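Local coordinates for protein L-threonine dehydrogenase (Flavobacterium frigidimaris, PDB 2YY7) that probably catalyses the NAD-dependent oxidation of L-threonine at its hydroxyl group, as a dehydrogenase of the short-chain dehydrogenase-reductase superfamily, at residues F114-I119 against I168-L173; P212-D217 against L242-F247. One frame throughout, in Å; residues are numbered along the deposited sequence.

Contact 1: residues F114-I119 against I168-L173; sequences FWPSSI and IRYPGL. With NAD (nicotinamide-adenine-dinucleotide), chain E.
Tyr170 and Phe114 approach from opposite directions. The Tyr170 hydroxyl reaches the end of the Phe114 ring, OH to CE2 3.3 Å, and Phe114 CZ lies 3.8 Å from Tyr170 CZ. Phe114 also takes Ile168 at its edge, where CG1 lies 3.7 Å from CZ, in the ring plane. The Ile168 CG1 branch gets there by sitting between its own backbone N and carbonyl carbon (chi1 54°). Further along, Ile119 CG2 rests on Pro171 CA at 3.6 Å. The backbones are held by Ser117 N to Ile168 O at 2.9 Å, with the donor 39° out of the carbonyl plane, and by a weak bond from Ile119 N to Tyr170 O.

The nicotinamide of NAD lies along this junction. Its C6N meets the Tyr170 ring at the edge, and Ser118 CB is 3.5 Å from C5N. Leu173 N donates to the carboxamide oxygen O7N at 2.9 Å, while Leu173 CD1 covers one face of the Tyr170 ring near its rim. Outside the segments, the Tyr170 hydroxyl bonds Thr223 on helix 216-228. Glu151 takes both Ser117 OG and the Arg169 guanidinium, and Lys147 bonds Pro116 O as well as NAD. With Tyr170 cut back to an alanine, Thr223 is likely to lose this partner and a gap to open between Phe114 and the nicotinamide.

These are neighbouring parallel strands of the Rossmann fold, ending at the cofactor. Carbonyl oxygens of Ser117, Tyr170 and Pro171 come close to nicotinamide ring carbons, which would suit the positively charged oxidised form. The Leu173 bond helps to set how the carboxamide is turned.

Contact 2: residues P212-D217 against L242-F247; sequences PMMYMD and LAAMSF
Pro212 starts the pairing by setting its CA 3.4 Å from Met245 O, a CA-H...O contact. Ser246 OG also lies near this CA; its hydrogen bond goes to Ala281 O. Met213 and Met245 then form an antiparallel hydrogen-bonded pair. Met213 N gives a nearly straight bond to Met245 O, 2.7 Å and 167° at the hydrogen, with the donor well above the carbonyl plane. Met245 N returns one to Met213 O at 2.9 Å. The Met213 side chain crosses Phe247 at about a right angle, CG to CZ 3.5 Å. A bend at chi2 (-86°) leaves its sulfur oblique to the ring, in a Met-aromatic contact.

Strand 211-215 is thus held between strand 164-174, parallel to it, and strand 245-247, antiparallel to it. The mixed sheet turns antiparallel here, beyond the parallel Rossmann strands.

Met214 runs extended to SD and then bends. Its CE sits between Leu242 CD2 and Ala244 CB, each 3.6 Å away, and also meets the backbone of Ala243. Met245 CE lies at the edge of the Phe247 ring and comes to 3.7 Å from Tyr215 N. Tyr215 is the N-cap residue of helix 216-228; its hydroxyl bonds Asp306 and its ring packs edge-to-face on Phe298.

Both contacts belong to the same mixed sheet. Contact 1 lies near the centre of the chain, with all its touching residues buried. Contact 2 sits farther out, and Ala243, Ala244 and Ser246 are partly exposed. Strands 164-174 and 211-215 join them: Gly172 O accepts from Met214 N at 2.8 Å, and Gly172 N donates to Pro212 O at 3.0 Å, both probable hydrogen bonds. Pro171 packs on Pro212 beside them. Helix 216-228, which begins after Tyr215, lies against Phe114 and Ile168 of contact 1. Contact 1 sets Tyr170, serine and backbone oxygens against NAD, with Phe114 packed behind. Contact 2 relies on methionines and a regular antiparallel pair, and does not touch the cofactor.

Contact 1: residues F114-I119 against I168-L173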
ATOM      1  N   PHE A 114      -5.962   3.307  18.286  1.00  7.57           N
ATOM      2  CA  PHE A 114      -7.099   3.223  17.392  1.00  8.42           C
ATOM      3  C   PHE A 114      -6.698   4.122  16.232  1.00  8.55           C
ATOM      4  O   PHE A 114      -6.303   5.274  16.436  1.00  6.64           O
ATOM      5  CB  PHE A 114      -8.407   3.775  17.960  1.00  8.28           C
ATOM      6  CG  PHE A 114      -9.506   3.843  16.919  1.00  8.79           C
ATOM      7  CD1 PHE A 114     -10.152   2.678  16.498  1.00  7.68           C
ATOM      8  CD2 PHE A 114      -9.802   5.044  16.272  1.00 10.08           C
ATOM      9  CE1 PHE A 114     -11.069   2.701  15.446  1.00  7.79           C
ATOM     10  CE2 PHE A 114     -10.720   5.084  15.214  1.00  9.87           C
ATOM     11  CZ  PHE A 114     -11.354   3.906  14.798  1.00 10.96           C
ATOM     12  N   TRP A 115      -6.780   3.585  15.026  1.00  8.59           N
ATOM     13  CA  TRP A 115      -6.451   4.337  13.828  1.00  8.89           C
ATOM     14  C   TRP A 115      -7.489   3.927  12.794  1.00  9.14           C
ATOM     15  O   TRP A 115      -7.601   2.756  12.451  1.00  9.67           O
ATOM     16  CB  TRP A 115      -5.051   3.986  13.334  1.00  7.98           C
ATOM     17  CG  TRP A 115      -4.756   4.594  11.996  1.00  8.27           C
ATOM     18  CD1 TRP A 115      -4.453   5.900  11.730  1.00  8.54           C
ATOM     19  CD2 TRP A 115      -4.826   3.933  10.730  1.00  8.03           C
ATOM     20  NE1 TRP A 115      -4.335   6.094  10.376  1.00  6.02           N
ATOM     21  CE2 TRP A 115      -4.559   4.901   9.739  1.00  5.55           C
ATOM     22  CE3 TRP A 115      -5.096   2.615  10.338  1.00 10.52           C
ATOM     23  CZ2 TRP A 115      -4.552   4.590   8.373  1.00  7.98           C
ATOM     24  CZ3 TRP A 115      -5.089   2.306   8.977  1.00  9.14           C
ATOM     25  CH2 TRP A 115      -4.817   3.291   8.014  1.00  8.25           C
ATOM     26  N   PRO A 116      -8.272   4.888  12.291  1.00 10.10           N
ATOM     27  CA  PRO A 116      -9.286   4.527  11.305  1.00 10.13           C
ATOM     28  C   PRO A 116      -8.805   4.505   9.864  1.00 10.86           C
ATOM     29  O   PRO A 116      -8.010   5.349   9.438  1.00 10.91           O
ATOM     30  CB  PRO A 116     -10.347   5.587  11.525  1.00  9.95           C
ATOM     31  CG  PRO A 116      -9.490   6.824  11.750  1.00 10.58           C
ATOM     32  CD  PRO A 116      -8.403   6.305  12.691  1.00  9.14           C
ATOM     33  N   SER A 117      -9.287   3.511   9.129  1.00 10.73           N
ATOM     34  CA  SER A 117      -8.982   3.386   7.715  1.00 10.23           C
ATOM     35  C   SER A 117     -10.238   3.952   7.070  1.00 10.16           C
ATOM     36  O   SER A 117     -10.980   4.703   7.713  1.00  9.51           O
ATOM     37  CB  SER A 117      -8.804   1.920   7.319  1.00 10.34           C
ATOM     38  OG  SER A 117      -8.497   1.800   5.938  1.00 10.64           O
ATOM     39  N   SER A 118     -10.488   3.584   5.820  1.00  9.00           N
ATOM     40  CA  SER A 118     -11.663   4.075   5.114  1.00  9.25           C
ATOM     41  C   SER A 118     -12.069   3.157   3.966  1.00  8.71           C
ATOM     42  O   SER A 118     -11.270   2.354   3.484  1.00  7.66           O
ATOM     43  CB  SER A 118     -11.382   5.480   4.566  1.00  8.01           C
ATOM     44  OG  SER A 118     -12.384   5.883   3.657  1.00  8.36           O
ATOM     45  N   ILE A 119     -13.318   3.279   3.530  1.00  9.72           N
ATOM     46  CA  ILE A 119     -13.799   2.485   2.407  1.00 10.66           C
ATOM     47  C   ILE A 119     -13.005   2.918   1.174  1.00 10.73           C
ATOM     48  O   ILE A 119     -13.098   2.304   0.113  1.00 11.14           O
ATOM     49  CB  ILE A 119     -15.297   2.730   2.135  1.00 11.57           C
ATOM     50  CG1 ILE A 119     -15.568   4.238   2.043  1.00 11.59           C
ATOM     51  CG2 ILE A 119     -16.136   2.064   3.222  1.00 10.84           C
ATOM     52  CD1 ILE A 119     -16.963   4.590   1.542  1.00 11.67           C
ATOM     53  N   ILE A 168     -10.886   0.346  11.879  1.00  9.85           N
ATOM     54  CA  ILE A 168     -12.121   0.085  11.161  1.00  9.99           C
ATOM     55  C   ILE A 168     -12.161   0.969   9.915  1.00 10.11           C
ATOM     56  O   ILE A 168     -11.682   2.108   9.920  1.00  8.77           O
ATOM     57  CB  ILE A 168     -13.394   0.337  12.030  1.00 11.34           C
ATOM     58  CG1 ILE A 168     -13.370   1.736  12.632  1.00 12.34           C
ATOM     59  CG2 ILE A 168     -13.483  -0.705  13.144  1.00 10.66           C
ATOM     60  CD1 ILE A 168     -14.505   1.970  13.622  1.00 12.53           C
ATOM     61  N   ARG A 169     -12.707   0.423   8.838  1.00  9.09           N
ATOM     62  CA  ARG A 169     -12.820   1.151   7.587  1.00  9.81           C
ATOM     63  C   ARG A 169     -14.159   1.892   7.583  1.00 10.11           C
ATOM     64  O   ARG A 169     -15.149   1.396   7.045  1.00 11.16           O
ATOM     65  CB  ARG A 169     -12.734   0.166   6.409  1.00  8.64           C
ATOM     66  CG  ARG A 169     -11.388  -0.566   6.295  1.00  9.26           C
ATOM     67  CD  ARG A 169     -11.489  -1.785   5.361  1.00  9.51           C
ATOM     68  NE  ARG A 169     -10.212  -2.485   5.203  1.00 10.20           N
ATOM     69  CZ  ARG A 169     -10.096  -3.767   4.859  1.00 10.51           C
ATOM     70  NH1 ARG A 169     -11.181  -4.502   4.633  1.00  9.44           N
ATOM     71  NH2 ARG A 169      -8.896  -4.324   4.757  1.00  7.68           N
ATOM     72  N   TYR A 170     -14.196   3.076   8.198  1.00  9.88           N
ATOM     73  CA  TYR A 170     -15.438   3.858   8.248  1.00  9.77           C
ATOM     74  C   TYR A 170     -16.014   4.144   6.862  1.00 10.01           C
ATOM     75  O   TYR A 170     -15.273   4.470   5.933  1.00  9.12           O
ATOM     76  CB  TYR A 170     -15.230   5.252   8.851  1.00  9.15           C
ATOM     77  CG  TYR A 170     -14.777   5.396  10.288  1.00  9.04           C
ATOM     78  CD1 TYR A 170     -15.470   4.800  11.344  1.00  8.49           C
ATOM     79  CD2 TYR A 170     -13.714   6.241  10.596  1.00  7.39           C
ATOM     80  CE1 TYR A 170     -15.103   5.057  12.681  1.00  8.83           C
ATOM     81  CE2 TYR A 170     -13.348   6.501  11.909  1.00  6.39           C
ATOM     82  CZ  TYR A 170     -14.039   5.912  12.944  1.00  7.47           C
ATOM     83  OH  TYR A 170     -13.645   6.195  14.235  1.00  6.55           O
ATOM     84  N   PRO A 171     -17.338   4.011   6.697  1.00 10.99           N
ATOM     85  CA  PRO A 171     -17.895   4.324   5.380  1.00 11.19           C
ATOM     86  C   PRO A 171     -18.093   5.850   5.431  1.00 11.55           C
ATOM     87  O   PRO A 171     -17.549   6.500   6.321  1.00 11.68           O
ATOM     88  CB  PRO A 171     -19.214   3.546   5.359  1.00 12.04           C
ATOM     89  CG  PRO A 171     -19.590   3.445   6.789  1.00 11.48           C
ATOM     90  CD  PRO A 171     -18.274   3.187   7.483  1.00 10.56           C
ATOM     91  N   GLY A 172     -18.835   6.432   4.494  1.00 10.88           N
ATOM     92  CA  GLY A 172     -19.048   7.874   4.544  1.00 10.69           C
ATOM     93  C   GLY A 172     -19.810   8.228   5.815  1.00 11.25           C
ATOM     94  O   GLY A 172     -20.871   7.657   6.068  1.00 11.54           O
ATOM     95  N   LEU A 173     -19.289   9.164   6.609  1.00 10.94           N
ATOM     96  CA  LEU A 173     -19.942   9.541   7.868  1.00 11.22           C
ATOM     97  C   LEU A 173     -20.773  10.821   7.812  1.00 11.43           C
ATOM     98  O   LEU A 173     -20.405  11.796   7.158  1.00 11.72           O
ATOM     99  CB  LEU A 173     -18.902   9.664   8.992  1.00 10.56           C
ATOM    100  CG  LEU A 173     -18.056   8.433   9.318  1.00  7.53           C
ATOM    101  CD1 LEU A 173     -17.314   8.675  10.628  1.00  8.81           C
ATOM    102  CD2 LEU A 173     -18.937   7.195   9.439  1.00  7.05           C
TER
HETATM  103  PA  NAD E3001     -11.517  16.125   9.774  1.00  9.94           P
HETATM  104  O1A NAD E3001     -12.888  16.649  10.033  1.00 10.01           O
HETATM  105  O2A NAD E3001     -10.848  16.659   8.559  1.00 10.53           O
HETATM  106  O5B NAD E3001     -10.615  16.238  11.069  1.00  8.58           O
HETATM  107  C5B NAD E3001      -9.220  16.164  10.999  1.00  3.91           C
HETATM  108  C4B NAD E3001      -8.624  16.912  12.166  1.00  5.99           C
HETATM  109  O4B NAD E3001      -7.217  16.658  12.167  1.00  7.54           O
HETATM  110  C3B NAD E3001      -8.846  18.439  12.051  1.00  7.81           C
HETATM  111  O3B NAD E3001      -9.432  18.979  13.248  1.00  8.85           O
HETATM  112  C2B NAD E3001      -7.441  18.969  11.739  1.00  7.51           C
HETATM  113  O2B NAD E3001      -7.223  20.270  12.257  1.00  8.79           O
HETATM  114  C1B NAD E3001      -6.556  17.900  12.399  1.00  8.55           C
HETATM  115  N9A NAD E3001      -5.176  17.911  11.892  1.00  8.89           N
HETATM  116  C8A NAD E3001      -4.786  18.046  10.560  1.00 10.09           C
HETATM  117  N7A NAD E3001      -3.446  18.031  10.517  1.00  8.19           N
HETATM  118  C5A NAD E3001      -3.001  17.869  11.783  1.00  9.44           C
HETATM  119  C6A NAD E3001      -1.718  17.824  12.304  1.00  8.67           C
HETATM  120  N6A NAD E3001      -0.673  18.016  11.527  1.00  7.69           N
HETATM  121  N1A NAD E3001      -1.551  17.681  13.657  1.00  8.28           N
HETATM  122  C2A NAD E3001      -2.643  17.578  14.506  1.00  9.67           C
HETATM  123  N3A NAD E3001      -3.930  17.650  14.010  1.00  8.46           N
HETATM  124  C4A NAD E3001      -4.081  17.802  12.654  1.00  7.80           C
HETATM  125  O3  NAD E3001     -11.598  14.541   9.527  1.00  9.50           O
HETATM  126  PN  NAD E3001     -12.607  13.448  10.176  1.00  9.35           P
HETATM  127  O1N NAD E3001     -12.809  13.663  11.648  1.00  7.46           O
HETATM  128  O2N NAD E3001     -13.737  13.322   9.217  1.00 14.18           O
HETATM  129  O5D NAD E3001     -11.731  12.092  10.000  1.00  8.59           O
HETATM  130  C5D NAD E3001     -10.889  11.618  11.060  1.00  7.19           C
HETATM  131  C4D NAD E3001     -10.264  10.263  10.627  1.00  6.92           C
HETATM  132  O4D NAD E3001     -11.284   9.372  10.211  1.00  6.26           O
HETATM  133  C3D NAD E3001      -9.327  10.377   9.421  1.00  9.06           C
HETATM  134  O3D NAD E3001      -8.288   9.413   9.563  1.00 10.26           O
HETATM  135  C2D NAD E3001     -10.189   9.947   8.259  1.00  9.11           C
HETATM  136  O2D NAD E3001      -9.351   9.545   7.201  1.00 10.15           O
HETATM  137  C1D NAD E3001     -11.049   8.849   8.886  1.00  6.43           C
HETATM  138  N1N NAD E3001     -12.288   8.658   8.097  1.00  6.65           N
HETATM  139  C2N NAD E3001     -13.259   9.640   8.097  1.00  5.39           C
HETATM  140  C3N NAD E3001     -14.419   9.452   7.352  1.00  7.35           C
HETATM  141  C7N NAD E3001     -15.544  10.448   7.425  1.00  7.03           C
HETATM  142  O7N NAD E3001     -16.614  10.192   6.582  1.00  9.20           O
HETATM  143  N7N NAD E3001     -15.496  11.538   8.212  1.00 11.22           N
HETATM  144  C4N NAD E3001     -14.589   8.283   6.588  1.00  5.97           C
HETATM  145  C5N NAD E3001     -13.609   7.286   6.620  1.00  4.61           C
HETATM  146  C6N NAD E3001     -12.456   7.484   7.354  1.00  2.20           C

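Contact 2: residues P212-D217 against L242-F247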
ATOM      1  N   PRO A 212     -21.703   3.447   0.652  1.00 10.23           N
ATOM      2  CA  PRO A 212     -21.818   2.938   2.025  1.00 10.31           C
ATOM      3  C   PRO A 212     -21.743   4.153   2.948  1.00 10.86           C
ATOM      4  O   PRO A 212     -20.798   4.947   2.860  1.00 10.99           O
ATOM      5  CB  PRO A 212     -20.584   2.052   2.183  1.00  9.34           C
ATOM      6  CG  PRO A 212     -20.191   1.719   0.767  1.00 10.97           C
ATOM      7  CD  PRO A 212     -20.431   3.014   0.054  1.00  9.62           C
ATOM      8  N   MET A 213     -22.730   4.298   3.827  1.00 10.40           N
ATOM      9  CA  MET A 213     -22.769   5.429   4.745  1.00 10.83           C
ATOM     10  C   MET A 213     -23.055   4.975   6.170  1.00 10.42           C
ATOM     11  O   MET A 213     -23.484   3.842   6.395  1.00 11.44           O
ATOM     12  CB  MET A 213     -23.855   6.415   4.305  1.00 11.04           C
ATOM     13  CG  MET A 213     -23.613   7.061   2.946  1.00 10.49           C
ATOM     14  SD  MET A 213     -22.569   8.525   3.040  1.00 12.62           S
ATOM     15  CE  MET A 213     -22.885   9.266   1.430  1.00 11.33           C
ATOM     16  N   MET A 214     -22.816   5.872   7.122  1.00 10.84           N
ATOM     17  CA  MET A 214     -23.061   5.590   8.529  1.00 10.39           C
ATOM     18  C   MET A 214     -23.275   6.888   9.300  1.00  9.72           C
ATOM     19  O   MET A 214     -22.594   7.886   9.052  1.00  9.70           O
ATOM     20  CB  MET A 214     -21.878   4.823   9.131  1.00  9.03           C
ATOM     21  CG  MET A 214     -22.069   4.445  10.597  1.00 10.60           C
ATOM     22  SD  MET A 214     -20.699   3.455  11.221  1.00 12.02           S
ATOM     23  CE  MET A 214     -21.026   1.877  10.385  1.00  9.48           C
ATOM     24  N   TYR A 215     -24.231   6.882  10.223  1.00  9.79           N
ATOM     25  CA  TYR A 215     -24.498   8.060  11.041  1.00  9.74           C
ATOM     26  C   TYR A 215     -23.373   8.123  12.075  1.00  9.88           C
ATOM     27  O   TYR A 215     -22.913   7.083  12.553  1.00  9.82           O
ATOM     28  CB  TYR A 215     -25.854   7.929  11.746  1.00 10.69           C
ATOM     29  CG  TYR A 215     -26.372   9.231  12.320  1.00 11.68           C
ATOM     30  CD1 TYR A 215     -27.234   9.237  13.415  1.00 13.64           C
ATOM     31  CD2 TYR A 215     -26.027  10.456  11.747  1.00 13.34           C
ATOM     32  CE1 TYR A 215     -27.742  10.426  13.925  1.00 14.84           C
ATOM     33  CE2 TYR A 215     -26.532  11.654  12.251  1.00 14.04           C
ATOM     34  CZ  TYR A 215     -27.388  11.628  13.340  1.00 13.96           C
ATOM     35  OH  TYR A 215     -27.885  12.801  13.847  1.00 16.12           O
ATOM     36  N   MET A 216     -22.933   9.330  12.427  1.00  9.78           N
ATOM     37  CA  MET A 216     -21.829   9.488  13.382  1.00 10.48           C
ATOM     38  C   MET A 216     -22.001   8.750  14.717  1.00 11.02           C
ATOM     39  O   MET A 216     -21.038   8.193  15.247  1.00 11.18           O
ATOM     40  CB  MET A 216     -21.560  10.978  13.641  1.00 10.51           C
ATOM     41  CG  MET A 216     -20.279  11.267  14.432  1.00 10.16           C
ATOM     42  SD  MET A 216     -18.761  10.757  13.575  1.00 11.23           S
ATOM     43  CE  MET A 216     -18.638  12.049  12.322  1.00  7.38           C
ATOM     44  N   ASP A 217     -23.211   8.745  15.272  1.00 12.07           N
ATOM     45  CA  ASP A 217     -23.435   8.049  16.545  1.00 12.32           C
ATOM     46  C   ASP A 217     -22.982   6.592  16.454  1.00 11.54           C
ATOM     47  O   ASP A 217     -22.430   6.035  17.402  1.00 10.69           O
ATOM     48  CB  ASP A 217     -24.917   8.075  16.935  1.00 12.06           C
ATOM     49  CG  ASP A 217     -25.401   9.462  17.312  1.00 14.83           C
ATOM     50  OD1 ASP A 217     -26.501   9.561  17.887  1.00 19.40           O
ATOM     51  OD2 ASP A 217     -24.696  10.450  17.033  1.00 19.73           O
ATOM     52  N   LEU A 242     -16.736  -2.132   8.022  1.00 12.29           N
ATOM     53  CA  LEU A 242     -17.757  -1.652   8.949  1.00 12.02           C
ATOM     54  C   LEU A 242     -18.912  -1.089   8.126  1.00 12.62           C
ATOM     55  O   LEU A 242     -18.705  -0.258   7.247  1.00 11.91           O
ATOM     56  CB  LEU A 242     -17.182  -0.554   9.852  1.00 11.06           C
ATOM     57  CG  LEU A 242     -18.063  -0.122  11.027  1.00 12.00           C
ATOM     58  CD1 LEU A 242     -17.932  -1.135  12.160  1.00 11.83           C
ATOM     59  CD2 LEU A 242     -17.639   1.259  11.517  1.00 12.10           C
ATOM     60  N   ALA A 243     -20.129  -1.533   8.407  1.00 13.28           N
ATOM     61  CA  ALA A 243     -21.269  -1.061   7.636  1.00 13.48           C
ATOM     62  C   ALA A 243     -22.499  -0.728   8.462  1.00 13.24           C
ATOM     63  O   ALA A 243     -22.643  -1.167   9.605  1.00 12.92           O
ATOM     64  CB  ALA A 243     -21.628  -2.094   6.577  1.00 13.29           C
ATOM     65  N   ALA A 244     -23.380   0.059   7.854  1.00 13.67           N
ATOM     66  CA  ALA A 244     -24.636   0.465   8.469  1.00 13.77           C
ATOM     67  C   ALA A 244     -25.662   0.694   7.359  1.00 14.42           C
ATOM     68  O   ALA A 244     -26.633  -0.049   7.248  1.00 15.31           O
ATOM     69  CB  ALA A 244     -24.443   1.744   9.289  1.00 12.77           C
ATOM     70  N   MET A 245     -25.425   1.709   6.529  1.00 14.55           N
ATOM     71  CA  MET A 245     -26.337   2.038   5.435  1.00 15.52           C
ATOM     72  C   MET A 245     -25.664   2.116   4.074  1.00 14.70           C
ATOM     73  O   MET A 245     -24.443   2.167   3.962  1.00 14.74           O
ATOM     74  CB  MET A 245     -26.989   3.404   5.661  1.00 14.66           C
ATOM     75  CG  MET A 245     -27.435   3.710   7.068  1.00 17.68           C
ATOM     76  SD  MET A 245     -28.031   5.413   7.127  1.00 17.47           S
ATOM     77  CE  MET A 245     -26.484   6.308   7.364  1.00 19.83           C
ATOM     78  N   SER A 246     -26.503   2.158   3.046  1.00 15.09           N
ATOM     79  CA  SER A 246     -26.086   2.301   1.657  1.00 13.92           C
ATOM     80  C   SER A 246     -27.286   2.947   0.990  1.00 13.79           C
ATOM     81  O   SER A 246     -28.409   2.440   1.086  1.00 12.99           O
ATOM     82  CB  SER A 246     -25.781   0.943   1.002  1.00 15.40           C
ATOM     83  OG  SER A 246     -24.445   0.529   1.260  1.00 17.19           O
ATOM     84  N   PHE A 247     -27.053   4.089   0.352  1.00 12.93           N
ATOM     85  CA  PHE A 247     -28.115   4.814  -0.325  1.00 11.79           C
ATOM     86  C   PHE A 247     -27.563   5.748  -1.392  1.00 12.43           C
ATOM     87  O   PHE A 247     -26.368   6.030  -1.430  1.00 11.47           O
ATOM     88  CB  PHE A 247     -28.960   5.600   0.699  1.00 12.06           C
ATOM     89  CG  PHE A 247     -28.183   6.631   1.503  1.00  9.56           C
ATOM     90  CD1 PHE A 247     -27.776   7.834   0.925  1.00 11.58           C
ATOM     91  CD2 PHE A 247     -27.891   6.405   2.846  1.00 11.21           C
ATOM     92  CE1 PHE A 247     -27.090   8.803   1.677  1.00 10.41           C
ATOM     93  CE2 PHE A 247     -27.205   7.364   3.611  1.00 10.19           C
ATOM     94  CZ  PHE A 247     -26.804   8.565   3.022  1.00 12.53           C
TER